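Local coordinates for alpha-rhamnosidase (Dictyoglomus thermophilum, PDB 6I60), which probably hydrolyses terminal non-reducing alpha-L-rhamnose residues from alpha-L-rhamnosides, at residues A[176-181]-A[286-290]; A[369-373]-A[484-488]; A[589-593]-A[637-641]; A[719-725]-A[744-749]; A[832-838]-A[848-852]. All coordinates share one frame; numbering follows the deposited sequence.

All five contacts are largely buried. Contact 2 lies nearest the centre of the chain, and contacts 1 and 4 lie far out. Contacts 1 and 4 are on opposite sides of that centre, their own centres about 63 Å apart. Contact 1 pairs two strands of a beta domain, and its main bonds are between backbones. Contact 2 joins a strand to a helix with no direct hydrogen bond across it. Contacts 3 and 4 both belong to the six-hairpin glycosidase region. Contact 3 is mainly apolar, with one carboxylate at a ring edge; contact 4 has a weak amide-carboxylate bond and a water bridge. Contact 5 runs from a helix into a hairpin and combines backbone bonds with a salt bridge.

Contact 1: A[176-181]-A[286-290]; sequences APMFRK and SWKTT
Met-178, Phe-179 and Arg-180 pair with Thr-290, Thr-289 and Lys-288 in antiparallel register, with the two short strand axes 4.7 Å apart and at 156°. Met-178 and Arg-180 are in hydrogen-bonded pairs; Phe-179 and Thr-289 form the non-hydrogen-bonded pair between them. Met-178 N donates to Thr-290 O at 3.0 Å, nearly along the C=O axis. Met-178 O is gripped twice. Thr-290 N and Thr-289 OG1 reach Met-178 O from opposite faces of its plane, OG1 at 2.8 Å. The Thr-289 hydroxyl gets there because OG1 stands anti to the backbone N (chi1 -175°). The same OG1 lies over one face of the Phe-179 ring, toward the rim, 3.5 Å from CE2. Phe-179 and Thr-289 thus run side by side from the same face of the sheet. Trp-287 is touched on two sides. Lys-181 CB sits over a face of its indole, 3.5 Å from the centroid of the five-membered ring, in a CH-pi contact. Phe-179 CB meets the indole at its edge, 3.8 Å from CE3. The Lys-181 chain crosses the indole at about a right angle, then bends, so that CE comes 3.4 Å from Ser-286 OG. Trp-287 NE1 is satisfied by Val-282 O. Arg-180 points to the other face, where NE bonds to Trp-314 O. Strands 242-250 and 325-329 flank the pair with backbone bonds of their own. From a separate sheet, Leu-265 of strand 264-273 packs on Phe-179 and Trp-287, and Ile-267 on Trp-287. This antiparallel pairing, faced by a second sheet, is consistent with a beta-sandwich.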
# COMPACT_ATOMS: atom_id res chain seq x y z
N ALA A 176 -10.80 -8.18 26.35
CA ALA A 176 -9.94 -7.01 26.21
C ALA A 176 -9.38 -6.61 27.56
O ALA A 176 -10.06 -5.91 28.33
CB ALA A 176 -10.72 -5.85 25.59
N PRO A 177 -8.17 -7.02 27.91
CA PRO A 177 -7.60 -6.64 29.21
C PRO A 177 -7.07 -5.22 29.20
O PRO A 177 -6.56 -4.72 28.19
CB PRO A 177 -6.47 -7.66 29.40
CG PRO A 177 -6.04 -8.00 28.02
CD PRO A 177 -7.26 -7.90 27.14
N MET A 178 -7.18 -4.58 30.36
CA MET A 178 -6.64 -3.25 30.58
C MET A 178 -5.50 -3.33 31.58
O MET A 178 -5.55 -4.13 32.52
CB MET A 178 -7.72 -2.28 31.09
CG MET A 178 -9.01 -2.33 30.30
SD MET A 178 -10.39 -1.55 31.17
CE MET A 178 -10.89 -0.31 29.97
N PHE A 179 -4.47 -2.51 31.38
CA PHE A 179 -3.29 -2.51 32.23
C PHE A 179 -3.02 -1.09 32.72
O PHE A 179 -3.06 -0.15 31.92
CB PHE A 179 -2.08 -3.07 31.49
CG PHE A 179 -2.20 -4.52 31.14
CD1 PHE A 179 -2.77 -4.91 29.95
CD2 PHE A 179 -1.74 -5.50 32.01
CE1 PHE A 179 -2.89 -6.25 29.63
CE2 PHE A 179 -1.86 -6.83 31.70
CZ PHE A 179 -2.43 -7.21 30.50
N ARG A 180 -2.74 -0.96 34.01
CA ARG A 180 -2.56 0.34 34.64
C ARG A 180 -1.32 0.32 35.52
O ARG A 180 -1.06 -0.66 36.22
CB ARG A 180 -3.78 0.72 35.48
CG ARG A 180 -3.60 2.00 36.26
CD ARG A 180 -4.70 2.21 37.30
NE ARG A 180 -5.14 3.60 37.37
CZ ARG A 180 -4.38 4.63 37.72
NH1 ARG A 180 -3.10 4.45 38.05
NH2 ARG A 180 -4.89 5.85 37.74
N LYS A 181 -0.57 1.42 35.49
CA LYS A 181 0.60 1.60 36.34
C LYS A 181 0.72 3.08 36.67
O LYS A 181 0.52 3.94 35.81
CB LYS A 181 1.88 1.09 35.67
CG LYS A 181 3.17 1.54 36.34
CD LYS A 181 3.61 0.56 37.42
CE LYS A 181 4.61 1.19 38.37
NZ LYS A 181 3.94 1.86 39.52
N SER A 286 4.37 -5.09 38.99
CA SER A 286 3.76 -4.01 39.76
C SER A 286 2.57 -3.39 39.04
O SER A 286 1.92 -2.51 39.62
CB SER A 286 4.80 -2.94 40.08
OG SER A 286 5.03 -2.10 38.96
N TRP A 287 2.27 -3.82 37.82
CA TRP A 287 1.15 -3.29 37.07
C TRP A 287 -0.15 -3.96 37.50
O TRP A 287 -0.19 -5.16 37.77
CB TRP A 287 1.35 -3.51 35.57
CG TRP A 287 2.36 -2.61 34.95
CD1 TRP A 287 3.62 -2.34 35.41
CD2 TRP A 287 2.21 -1.85 33.74
NE1 TRP A 287 4.25 -1.47 34.56
CE2 TRP A 287 3.41 -1.15 33.53
CE3 TRP A 287 1.16 -1.70 32.82
CZ2 TRP A 287 3.60 -0.31 32.44
CZ3 TRP A 287 1.35 -0.87 31.74
CH2 TRP A 287 2.56 -0.19 31.56
N LYS A 288 -1.21 -3.17 37.56
CA LYS A 288 -2.54 -3.70 37.83
C LYS A 288 -3.27 -3.97 36.52
O LYS A 288 -2.91 -3.45 35.47
CB LYS A 288 -3.34 -2.73 38.70
CG LYS A 288 -2.85 -2.64 40.14
CD LYS A 288 -2.62 -4.02 40.73
CE LYS A 288 -2.65 -3.98 42.25
NZ LYS A 288 -4.04 -3.99 42.79
N THR A 289 -4.29 -4.82 36.60
CA THR A 289 -5.00 -5.23 35.40
C THR A 289 -6.41 -5.66 35.77
O THR A 289 -6.68 -6.09 36.89
CB THR A 289 -4.26 -6.36 34.68
OG1 THR A 289 -4.92 -6.65 33.44
CG2 THR A 289 -4.22 -7.61 35.55
N THR A 290 -7.31 -5.55 34.79
CA THR A 290 -8.72 -5.86 34.99
C THR A 290 -9.40 -5.97 33.62
O THR A 290 -8.80 -5.66 32.59
CB THR A 290 -9.43 -4.80 35.84
OG1 THR A 290 -10.85 -4.98 35.75
CG2 THR A 290 -9.08 -3.42 35.33

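Contact 2: A[369-373]-A[484-488]; sequences GQNYT and WGQLS
Gln-370 lies flat on the indole of Trp-484, and this stack is the main contact between strand 371-373 with its lead-in and segment 484-488 of helix 473-488. The amide and ring planes are 16° apart. Gln-370 CD is over one face, toward the rim, and CG makes a CH-pi contact 3.7 Å from the centroid of the six-membered ring. A bend at chi2 (77°) turns the amide down onto the ring.

Van der Waals contacts come next. Tyr-372 CB is 3.6 Å from Trp-484 CZ3. Farther along, the Thr-373 methyl lies against the Ser-488 hydroxyl, CG2 of Thr-373 being 3.4 Å from OG of Ser-488.

Polar bonds stay within each segment or go outside. Gln-370 NE2 donates to Asn-371 O at 3.2 Å, from above that carbonyl plane. Ser-488 OG turns back to Trp-484 O at 3.0 Å. Thr-373 OG1 bonds to Val-458 O.

With an alanine here, in place of Trp-484, the Gln-370 amide would probably lose the flat surface beneath it, and a gap would open beside Tyr-372 CB.

Segments 369-373 and 484-488 thus meet by stacking and packing alone, while Gln-370 NE2 and Asn-371 N bond nearby to Thr-801 of the six-hairpin region.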
# COMPACT_ATOMS: atom_id res chain seq x y z
N GLY A 369 -23.54 5.24 0.14
CA GLY A 369 -23.27 5.54 -1.25
C GLY A 369 -21.92 5.10 -1.76
O GLY A 369 -21.59 5.38 -2.92
N GLN A 370 -21.13 4.40 -0.95
CA GLN A 370 -19.80 3.98 -1.36
C GLN A 370 -19.37 2.80 -0.50
O GLN A 370 -19.58 2.81 0.72
CB GLN A 370 -18.79 5.13 -1.23
CG GLN A 370 -17.33 4.71 -1.34
CD GLN A 370 -16.91 4.45 -2.77
OE1 GLN A 370 -17.20 5.23 -3.67
NE2 GLN A 370 -16.22 3.33 -2.99
N ASN A 371 -18.79 1.79 -1.14
CA ASN A 371 -18.23 0.64 -0.44
C ASN A 371 -16.85 1.03 0.09
O ASN A 371 -15.89 1.17 -0.67
CB ASN A 371 -18.14 -0.56 -1.38
CG ASN A 371 -17.91 -1.86 -0.65
OD1 ASN A 371 -17.50 -1.87 0.51
ND2 ASN A 371 -18.17 -2.97 -1.32
N TYR A 372 -16.75 1.21 1.41
CA TYR A 372 -15.49 1.61 2.03
C TYR A 372 -15.13 0.67 3.17
O TYR A 372 -15.75 -0.39 3.33
CB TYR A 372 -15.57 3.06 2.52
CG TYR A 372 -16.53 3.28 3.67
CD1 TYR A 372 -17.90 3.17 3.49
CD2 TYR A 372 -16.06 3.62 4.94
CE1 TYR A 372 -18.78 3.38 4.54
CE2 TYR A 372 -16.93 3.83 5.99
CZ TYR A 372 -18.29 3.71 5.79
OH TYR A 372 -19.16 3.93 6.83
N THR A 373 -14.13 1.04 3.97
CA THR A 373 -13.64 0.19 5.05
C THR A 373 -13.53 0.99 6.33
O THR A 373 -13.29 2.20 6.32
CB THR A 373 -12.28 -0.42 4.72
OG1 THR A 373 -11.40 0.60 4.23
CG2 THR A 373 -12.43 -1.48 3.66
N TRP A 484 -10.73 3.81 -4.33
CA TRP A 484 -11.36 3.35 -3.09
C TRP A 484 -11.06 1.89 -2.82
O TRP A 484 -10.95 1.49 -1.65
CB TRP A 484 -12.87 3.58 -3.15
CG TRP A 484 -13.27 4.99 -2.88
CD1 TRP A 484 -13.33 6.01 -3.78
CD2 TRP A 484 -13.67 5.55 -1.62
NE1 TRP A 484 -13.74 7.17 -3.16
CE2 TRP A 484 -13.96 6.91 -1.84
CE3 TRP A 484 -13.81 5.02 -0.33
CZ2 TRP A 484 -14.38 7.76 -0.81
CZ3 TRP A 484 -14.23 5.87 0.68
CH2 TRP A 484 -14.51 7.22 0.44
N GLY A 485 -10.94 1.07 -3.87
CA GLY A 485 -10.67 -0.34 -3.66
C GLY A 485 -9.26 -0.59 -3.15
O GLY A 485 -9.05 -1.46 -2.30
N GLN A 486 -8.28 0.15 -3.66
CA GLN A 486 -6.91 -0.01 -3.20
C GLN A 486 -6.77 0.41 -1.74
O GLN A 486 -6.19 -0.31 -0.93
CB GLN A 486 -5.95 0.79 -4.09
CG GLN A 486 -4.49 0.67 -3.69
CD GLN A 486 -3.96 -0.74 -3.80
OE1 GLN A 486 -3.57 -1.18 -4.88
NE2 GLN A 486 -3.96 -1.46 -2.69
N LEU A 487 -7.31 1.59 -1.40
CA LEU A 487 -7.27 2.04 -0.01
C LEU A 487 -8.02 1.09 0.90
O LEU A 487 -7.61 0.84 2.04
CB LEU A 487 -7.85 3.45 0.09
CG LEU A 487 -7.05 4.55 -0.62
CD1 LEU A 487 -7.54 5.93 -0.21
CD2 LEU A 487 -5.57 4.39 -0.33
N SER A 488 -9.13 0.52 0.41
CA SER A 488 -9.87 -0.47 1.18
C SER A 488 -9.03 -1.70 1.49
O SER A 488 -9.33 -2.41 2.45
CB SER A 488 -11.14 -0.88 0.43
OG SER A 488 -12.17 0.07 0.63

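Contact 3: A[589-593]-A[637-641]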
# COMPACT_ATOMS: atom_id res chain seq x y z
N PHE A 589 16.23 -12.88 -3.39
CA PHE A 589 15.88 -13.09 -4.80
C PHE A 589 16.63 -14.29 -5.36
O PHE A 589 16.04 -15.13 -6.06
CB PHE A 589 16.20 -11.84 -5.62
CG PHE A 589 15.62 -10.57 -5.07
CD1 PHE A 589 14.49 -10.58 -4.27
CD2 PHE A 589 16.19 -9.34 -5.38
CE1 PHE A 589 13.95 -9.41 -3.78
CE2 PHE A 589 15.66 -8.17 -4.89
CZ PHE A 589 14.54 -8.20 -4.09
N LYS A 590 17.93 -14.39 -5.07
CA LYS A 590 18.72 -15.51 -5.56
C LYS A 590 18.22 -16.83 -4.99
O LYS A 590 18.30 -17.87 -5.65
CB LYS A 590 20.19 -15.30 -5.21
CG LYS A 590 21.07 -14.92 -6.40
CD LYS A 590 22.55 -15.00 -6.04
CE LYS A 590 23.25 -16.12 -6.80
NZ LYS A 590 24.71 -16.18 -6.51
N LYS A 591 17.70 -16.81 -3.76
CA LYS A 591 17.23 -18.04 -3.13
C LYS A 591 15.89 -18.49 -3.71
O LYS A 591 15.67 -19.69 -3.90
CB LYS A 591 17.13 -17.85 -1.62
CG LYS A 591 17.36 -19.13 -0.83
CD LYS A 591 17.49 -18.85 0.66
CE LYS A 591 18.94 -18.61 1.05
NZ LYS A 591 19.15 -18.82 2.51
N TYR A 592 14.99 -17.54 -3.99
CA TYR A 592 13.70 -17.93 -4.57
C TYR A 592 13.87 -18.41 -6.00
O TYR A 592 13.26 -19.42 -6.40
CB TYR A 592 12.71 -16.76 -4.52
CG TYR A 592 11.48 -17.03 -5.35
CD1 TYR A 592 10.54 -17.97 -4.94
CD2 TYR A 592 11.26 -16.37 -6.55
CE1 TYR A 592 9.41 -18.24 -5.70
CE2 TYR A 592 10.14 -16.63 -7.32
CZ TYR A 592 9.22 -17.57 -6.89
OH TYR A 592 8.10 -17.83 -7.64
N VAL A 593 14.67 -17.71 -6.80
CA VAL A 593 14.94 -18.16 -8.16
C VAL A 593 15.61 -19.53 -8.14
O VAL A 593 15.35 -20.37 -9.01
CB VAL A 593 15.80 -17.11 -8.90
CG1 VAL A 593 16.36 -17.68 -10.20
CG2 VAL A 593 14.97 -15.87 -9.18
N ASP A 637 11.07 -13.79 -13.57
CA ASP A 637 11.87 -13.67 -12.35
C ASP A 637 13.37 -13.73 -12.65
O ASP A 637 14.16 -13.07 -11.97
CB ASP A 637 11.48 -14.76 -11.35
CG ASP A 637 10.13 -14.50 -10.70
OD1 ASP A 637 9.67 -15.35 -9.91
OD2 ASP A 637 9.54 -13.44 -10.98
N VAL A 638 13.76 -14.50 -13.66
CA VAL A 638 15.18 -14.64 -13.98
C VAL A 638 15.68 -13.43 -14.76
O VAL A 638 16.82 -12.98 -14.58
CB VAL A 638 15.41 -15.95 -14.74
CG1 VAL A 638 16.85 -16.06 -15.23
CG2 VAL A 638 15.06 -17.14 -13.86
N ILE A 639 14.84 -12.87 -15.64
CA ILE A 639 15.27 -11.73 -16.46
C ILE A 639 15.49 -10.50 -15.59
O ILE A 639 16.52 -9.82 -15.70
CB ILE A 639 14.25 -11.46 -17.58
CG1 ILE A 639 14.60 -12.27 -18.82
CG2 ILE A 639 14.22 -9.98 -17.94
CD1 ILE A 639 15.89 -11.83 -19.48
N THR A 640 14.53 -10.19 -14.71
CA THR A 640 14.67 -9.01 -13.87
C THR A 640 15.75 -9.19 -12.81
O THR A 640 16.36 -8.21 -12.36
CB THR A 640 13.34 -8.66 -13.21
OG1 THR A 640 13.03 -9.63 -12.21
CG2 THR A 640 12.22 -8.63 -14.25
N LEU A 641 16.00 -10.44 -12.39
CA LEU A 641 17.11 -10.69 -11.47
C LEU A 641 18.45 -10.45 -12.15
O LEU A 641 19.36 -9.86 -11.56
CB LEU A 641 17.04 -12.11 -10.92
CG LEU A 641 18.16 -12.48 -9.93
CD1 LEU A 641 18.16 -11.53 -8.74
CD2 LEU A 641 18.01 -13.92 -9.47
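Leu-641 reaches across to Phe-589 and Val-593 because its CG stands anti to the backbone N (chi1 180°) and the bend at chi2 spreads the two methyls toward the facing helix. Leu-641 CD1 meets Phe-589 CB at 3.7 Å. Leu-641 CD2 meets Val-593 CG2 at 3.6 Å. One leucine thus touches two residues a helical turn apart. Val-593 also holds CG1 anti to its backbone nitrogen (chi1 167°), which sends that methyl to Val-638 CG2, 3.9 Å away, the two valines crossing at about a right angle. Its other methyl, CG2, faces Leu-641 and the backbone oxygen of Asp-637.

At the other end, Asp-637 puts OD1 near the plane of the Tyr-592 ring, at the edge that carries CE2. The carboxylate plane is steeply tilted against the ring. The other carboxylate oxygen, OD2, accepts a hydrogen bond from Thr-563 OG1, which gives this buried acid a polar mate. Phe-589 leads its ring away from the contact and meets Tyr-565 edge-to-face.

The two helical segments run nearly antiparallel, at 153°, with their axes 10.6 Å apart. No hydrogen bond crosses between them. Helix 564-576 packs on Phe-589 and Asp-637, helix 651-672 on Lys-590, Val-638 and Leu-641. Such antiparallel packing of neighbouring helices through branched apolar side chains is characteristic of the alpha-helical barrel of six-hairpin glycosidases.

Contact 4: A[719-725]-A[744-749]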
# COMPACT_ATOMS: atom_id res chain seq x y z
N THR A 719 -6.70 -21.48 -28.80
CA THR A 719 -5.84 -20.42 -28.29
C THR A 719 -6.71 -19.35 -27.64
O THR A 719 -7.73 -18.95 -28.20
CB THR A 719 -4.99 -19.79 -29.40
OG1 THR A 719 -4.08 -20.77 -29.92
CG2 THR A 719 -4.20 -18.60 -28.88
N SER A 720 -6.30 -18.90 -26.46
CA SER A 720 -7.02 -17.87 -25.72
C SER A 720 -6.26 -16.55 -25.80
O SER A 720 -5.17 -16.47 -26.36
CB SER A 720 -7.23 -18.30 -24.27
OG SER A 720 -6.00 -18.30 -23.57
N GLN A 721 -6.87 -15.51 -25.22
CA GLN A 721 -6.17 -14.24 -25.09
C GLN A 721 -5.01 -14.36 -24.10
O GLN A 721 -3.92 -13.83 -24.34
CB GLN A 721 -7.14 -13.14 -24.65
CG GLN A 721 -8.04 -12.63 -25.75
CD GLN A 721 -9.18 -11.78 -25.22
OE1 GLN A 721 -9.12 -11.29 -24.09
NE2 GLN A 721 -10.22 -11.60 -26.03
N THR A 722 -5.24 -15.05 -22.98
CA THR A 722 -4.19 -15.23 -21.99
C THR A 722 -2.98 -15.94 -22.59
O THR A 722 -1.83 -15.60 -22.27
CB THR A 722 -4.73 -16.02 -20.79
OG1 THR A 722 -5.82 -15.30 -20.20
CG2 THR A 722 -3.65 -16.24 -19.74
N LEU A 723 -3.22 -16.90 -23.49
CA LEU A 723 -2.13 -17.67 -24.08
C LEU A 723 -1.27 -16.85 -25.03
O LEU A 723 -0.18 -17.32 -25.39
CB LEU A 723 -2.70 -18.88 -24.82
CG LEU A 723 -3.20 -20.04 -23.96
CD1 LEU A 723 -4.09 -20.98 -24.77
CD2 LEU A 723 -2.03 -20.81 -23.35
N ASN A 724 -1.70 -15.66 -25.43
CA ASN A 724 -0.97 -14.89 -26.43
C ASN A 724 -0.41 -13.57 -25.93
O ASN A 724 0.64 -13.15 -26.40
CB ASN A 724 -1.88 -14.61 -27.65
CG ASN A 724 -1.80 -15.70 -28.70
OD1 ASN A 724 -0.90 -16.55 -28.66
ND2 ASN A 724 -2.73 -15.69 -29.64
N THR A 725 -1.08 -12.90 -24.98
CA THR A 725 -0.55 -11.63 -24.48
C THR A 725 0.70 -11.84 -23.64
O THR A 725 1.56 -10.96 -23.58
CB THR A 725 -1.61 -10.89 -23.66
OG1 THR A 725 -1.80 -11.56 -22.40
CG2 THR A 725 -2.93 -10.83 -24.40
N THR A 744 -3.69 -13.34 -34.13
CA THR A 744 -4.58 -14.26 -33.42
C THR A 744 -5.16 -13.61 -32.17
O THR A 744 -6.32 -13.84 -31.82
CB THR A 744 -3.82 -15.54 -33.06
OG1 THR A 744 -3.08 -16.00 -34.20
CG2 THR A 744 -4.79 -16.63 -32.63
N LEU A 745 -4.36 -12.78 -31.49
CA LEU A 745 -4.86 -12.07 -30.32
C LEU A 745 -5.91 -11.03 -30.71
O LEU A 745 -6.95 -10.91 -30.06
CB LEU A 745 -3.70 -11.41 -29.58
CG LEU A 745 -4.07 -10.45 -28.45
CD1 LEU A 745 -4.86 -11.17 -27.38
CD2 LEU A 745 -2.83 -9.80 -27.88
N LEU A 746 -5.65 -10.27 -31.78
CA LEU A 746 -6.59 -9.25 -32.21
C LEU A 746 -7.91 -9.86 -32.69
O LEU A 746 -8.98 -9.34 -32.38
CB LEU A 746 -5.97 -8.39 -33.32
CG LEU A 746 -4.83 -7.45 -32.90
CD1 LEU A 746 -4.09 -6.93 -34.12
CD2 LEU A 746 -5.36 -6.31 -32.05
N GLU A 747 -7.83 -10.95 -33.45
CA GLU A 747 -9.06 -11.59 -33.94
C GLU A 747 -9.86 -12.21 -32.80
O GLU A 747 -11.09 -12.21 -32.84
CB GLU A 747 -8.72 -12.63 -35.00
CG GLU A 747 -8.05 -12.05 -36.23
CD GLU A 747 -7.80 -13.09 -37.31
OE1 GLU A 747 -8.02 -12.77 -38.50
OE2 GLU A 747 -7.40 -14.22 -36.97
N ASP A 748 -9.18 -12.74 -31.78
CA ASP A 748 -9.90 -13.26 -30.62
C ASP A 748 -10.55 -12.13 -29.83
O ASP A 748 -11.59 -12.35 -29.19
CB ASP A 748 -8.95 -14.06 -29.73
CG ASP A 748 -9.69 -15.02 -28.83
OD1 ASP A 748 -9.73 -16.23 -29.15
OD2 ASP A 748 -10.22 -14.58 -27.79
N ILE A 749 -9.97 -10.94 -29.87
CA ILE A 749 -10.54 -9.80 -29.17
C ILE A 749 -11.68 -9.19 -29.97
O ILE A 749 -12.77 -8.94 -29.44
CB ILE A 749 -9.45 -8.76 -28.86
CG1 ILE A 749 -8.53 -9.25 -27.74
CG2 ILE A 749 -10.07 -7.42 -28.49
CD1 ILE A 749 -7.30 -8.38 -27.54
O HOH W 1 -9.52 -15.77 -25.43
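Gln-721 reaches from segment 719-725 to helix 738-750, and its side chain touches Leu-745, Asp-748 and Ile-749 in turn. Gln-721 CB is the first atom to meet the other segment, 4.1 Å from Leu-745 CD1. Gln-721 CG is next, 3.9 Å from the same Leu-745 CD1 and close to Asp-748 OD2. Beyond CG the chain is extended (chi2 167°), so the amide carries on past the leucine. Gln-721 CD lies 3.6 Å from Ile-749 CG1. At the tip Gln-721 NE2 sits 3.4 Å from that same Ile-749 CG1 and gives Asp-748 OD2 a weak, bent hydrogen bond. The amide and carboxylate planes are nearly perpendicular there (88°). The other tip atom, OE1, takes a stronger partner outside, the backbone N of Asp-758.

Asp-748 OD2 has a further link. A water accepts from Gln-721 N and donates to Asp-748 OD2, each at 2.7 Å. The carboxylate is thus tied to both the backbone and the side chain of one residue.

Van der Waals packing completes the contact. Thr-725 CG2 makes an apolar contact 3.6 Å from both CD1 and CD2 of Leu-745. Asn-724 ND2 comes against Thr-744 CB, the side chains crossing at about a right angle. Within 719-725, Ser-720 OG accepts from Leu-723 N, a capping bond at the turn into the helix.

Helix 761-773 covers Gln-721, Thr-725 and Leu-745 from one direction. Ala-677 of strand 677-678 lies against Thr-719, Asn-724 and Thr-744, while Ile-749 rests on helix 777-784.

Contact 5: A[832-838]-A[848-852]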
# COMPACT_ATOMS: atom_id res chain seq x y z
N ARG A 832 -0.16 5.80 -17.82
CA ARG A 832 0.99 5.66 -18.71
C ARG A 832 0.62 5.80 -20.18
O ARG A 832 1.47 6.20 -20.99
CB ARG A 832 1.67 4.32 -18.48
CG ARG A 832 2.04 4.04 -17.03
CD ARG A 832 2.71 2.67 -16.87
NE ARG A 832 2.38 1.76 -17.96
CZ ARG A 832 3.27 1.27 -18.82
NH1 ARG A 832 4.55 1.60 -18.72
NH2 ARG A 832 2.88 0.45 -19.78
N VAL A 833 -0.62 5.47 -20.57
CA VAL A 833 -1.02 5.44 -21.97
C VAL A 833 -2.04 6.54 -22.28
O VAL A 833 -1.80 7.40 -23.12
CB VAL A 833 -1.55 4.05 -22.36
CG1 VAL A 833 -2.21 4.09 -23.74
CG2 VAL A 833 -0.42 3.04 -22.35
N ILE A 834 -3.20 6.51 -21.61
CA ILE A 834 -4.25 7.49 -21.90
C ILE A 834 -3.75 8.90 -21.60
O ILE A 834 -3.76 9.78 -22.47
CB ILE A 834 -5.53 7.16 -21.11
CG1 ILE A 834 -6.19 5.91 -21.68
CG2 ILE A 834 -6.49 8.34 -21.13
CD1 ILE A 834 -7.57 5.64 -21.12
N ALA A 835 -3.30 9.13 -20.37
CA ALA A 835 -2.64 10.39 -20.05
C ALA A 835 -1.29 10.48 -20.75
O ALA A 835 -1.04 11.41 -21.53
CB ALA A 835 -2.48 10.52 -18.53
N GLY A 836 -0.41 9.51 -20.50
CA GLY A 836 0.80 9.37 -21.27
C GLY A 836 2.09 9.76 -20.57
O GLY A 836 2.98 10.33 -21.20
N VAL A 837 2.20 9.46 -19.28
CA VAL A 837 3.42 9.72 -18.52
C VAL A 837 3.93 8.40 -17.96
O VAL A 837 3.24 7.75 -17.16
CB VAL A 837 3.20 10.76 -17.41
CG1 VAL A 837 1.95 10.45 -16.60
CG2 VAL A 837 4.43 10.85 -16.52
N ARG A 838 5.12 7.99 -18.39
CA ARG A 838 5.72 6.74 -17.95
C ARG A 838 7.18 6.98 -17.57
O ARG A 838 7.78 7.99 -17.94
CB ARG A 838 5.66 5.65 -19.03
CG ARG A 838 4.61 5.89 -20.10
CD ARG A 838 4.47 4.69 -21.02
NE ARG A 838 5.75 4.30 -21.61
CZ ARG A 838 6.06 4.46 -22.89
NH1 ARG A 838 5.18 5.00 -23.73
NH2 ARG A 838 7.24 4.07 -23.34
N ILE A 848 8.94 9.96 -20.01
CA ILE A 848 8.43 9.81 -21.36
C ILE A 848 7.01 10.36 -21.38
O ILE A 848 6.11 9.80 -20.73
CB ILE A 848 8.47 8.35 -21.83
CG1 ILE A 848 9.86 7.76 -21.63
CG2 ILE A 848 8.06 8.25 -23.29
CD1 ILE A 848 9.99 6.33 -22.10
N PHE A 849 6.80 11.45 -22.10
CA PHE A 849 5.48 12.07 -22.26
C PHE A 849 4.93 11.64 -23.61
O PHE A 849 5.14 12.30 -24.63
CB PHE A 849 5.57 13.59 -22.14
CG PHE A 849 6.06 14.08 -20.81
CD1 PHE A 849 5.19 14.20 -19.74
CD2 PHE A 849 7.39 14.42 -20.63
CE1 PHE A 849 5.64 14.66 -18.51
CE2 PHE A 849 7.85 14.87 -19.40
CZ PHE A 849 6.97 14.99 -18.34
N GLU A 850 4.21 10.51 -23.62
CA GLU A 850 3.67 9.93 -24.85
C GLU A 850 2.16 9.77 -24.71
O GLU A 850 1.67 8.70 -24.30
CB GLU A 850 4.33 8.59 -25.16
CG GLU A 850 3.90 7.98 -26.48
CD GLU A 850 4.38 6.55 -26.64
OE1 GLU A 850 5.61 6.34 -26.65
OE2 GLU A 850 3.52 5.65 -26.74
N PRO A 851 1.38 10.79 -25.04
CA PRO A 851 -0.08 10.68 -24.93
C PRO A 851 -0.66 9.84 -26.06
O PRO A 851 -0.09 9.74 -27.15
CB PRO A 851 -0.55 12.13 -25.03
CG PRO A 851 0.49 12.80 -25.84
CD PRO A 851 1.80 12.12 -25.52
N HIS A 852 -1.81 9.24 -25.77
CA HIS A 852 -2.52 8.38 -26.73
C HIS A 852 -3.96 8.86 -26.84
O HIS A 852 -4.85 8.34 -26.15
CB HIS A 852 -2.45 6.92 -26.31
CG HIS A 852 -1.11 6.29 -26.50
ND1 HIS A 852 -0.89 5.25 -27.37
CD2 HIS A 852 0.10 6.57 -25.94
CE1 HIS A 852 0.38 4.90 -27.34
NE2 HIS A 852 1.01 5.69 -26.48
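Arg-838 and Ile-848 form a hydrogen-bonded antiparallel pair in the beta hairpin of strands 837-841 and 846-849, just after helix 826-835 ends. Arg-838 N gives to Ile-848 O, in the carbonyl plane, and Ile-848 N gives back to Arg-838 O, both at 3.1 Å. Val-837 and Phe-849 make the non-hydrogen-bonded pair.

The tight part is at Gly-836. Gly-836 CA is 4.0 Å from Pro-851 CA, and Gly-836 O accepts from Glu-850 N at 2.7 Å. The positive phi of 108° suits glycine, and a side chain would run into the facing backbone. Pro-851 CB also meets Ala-835 O. Beside this, Val-833 CG1 lies over a face of the His-852 ring, 4.0 Å from its centroid, a CH-pi contact. His-852 is held at both nitrogens: NE2 donates to Glu-850 OE2, on the anti lone pair, and ND1 is bonded to Asp-777 OD2. A leucine in its place would probably leave Glu-850 OE2 and Asp-777 without this shared partner. Strands 859-866, 869-877 and 882-888 pack on the buried face that carries Val-837 and Phe-849.

The looser, partly exposed side carries Arg-838, Ile-848 and Glu-850. Ile-848 CG2 lies over one face of the Arg-838 guanidinium, and Ile-848 CD1 is 3.8 Å from Arg-838 NH2. Glu-850 OE1 also bonds to His-897 ND1. The salt bridge here is weak as a hydrogen bond: Arg-838 NH1 reaches Glu-850 OE1 at 3.2 Å, with the carboxylate plane turned 84° from the guanidinium.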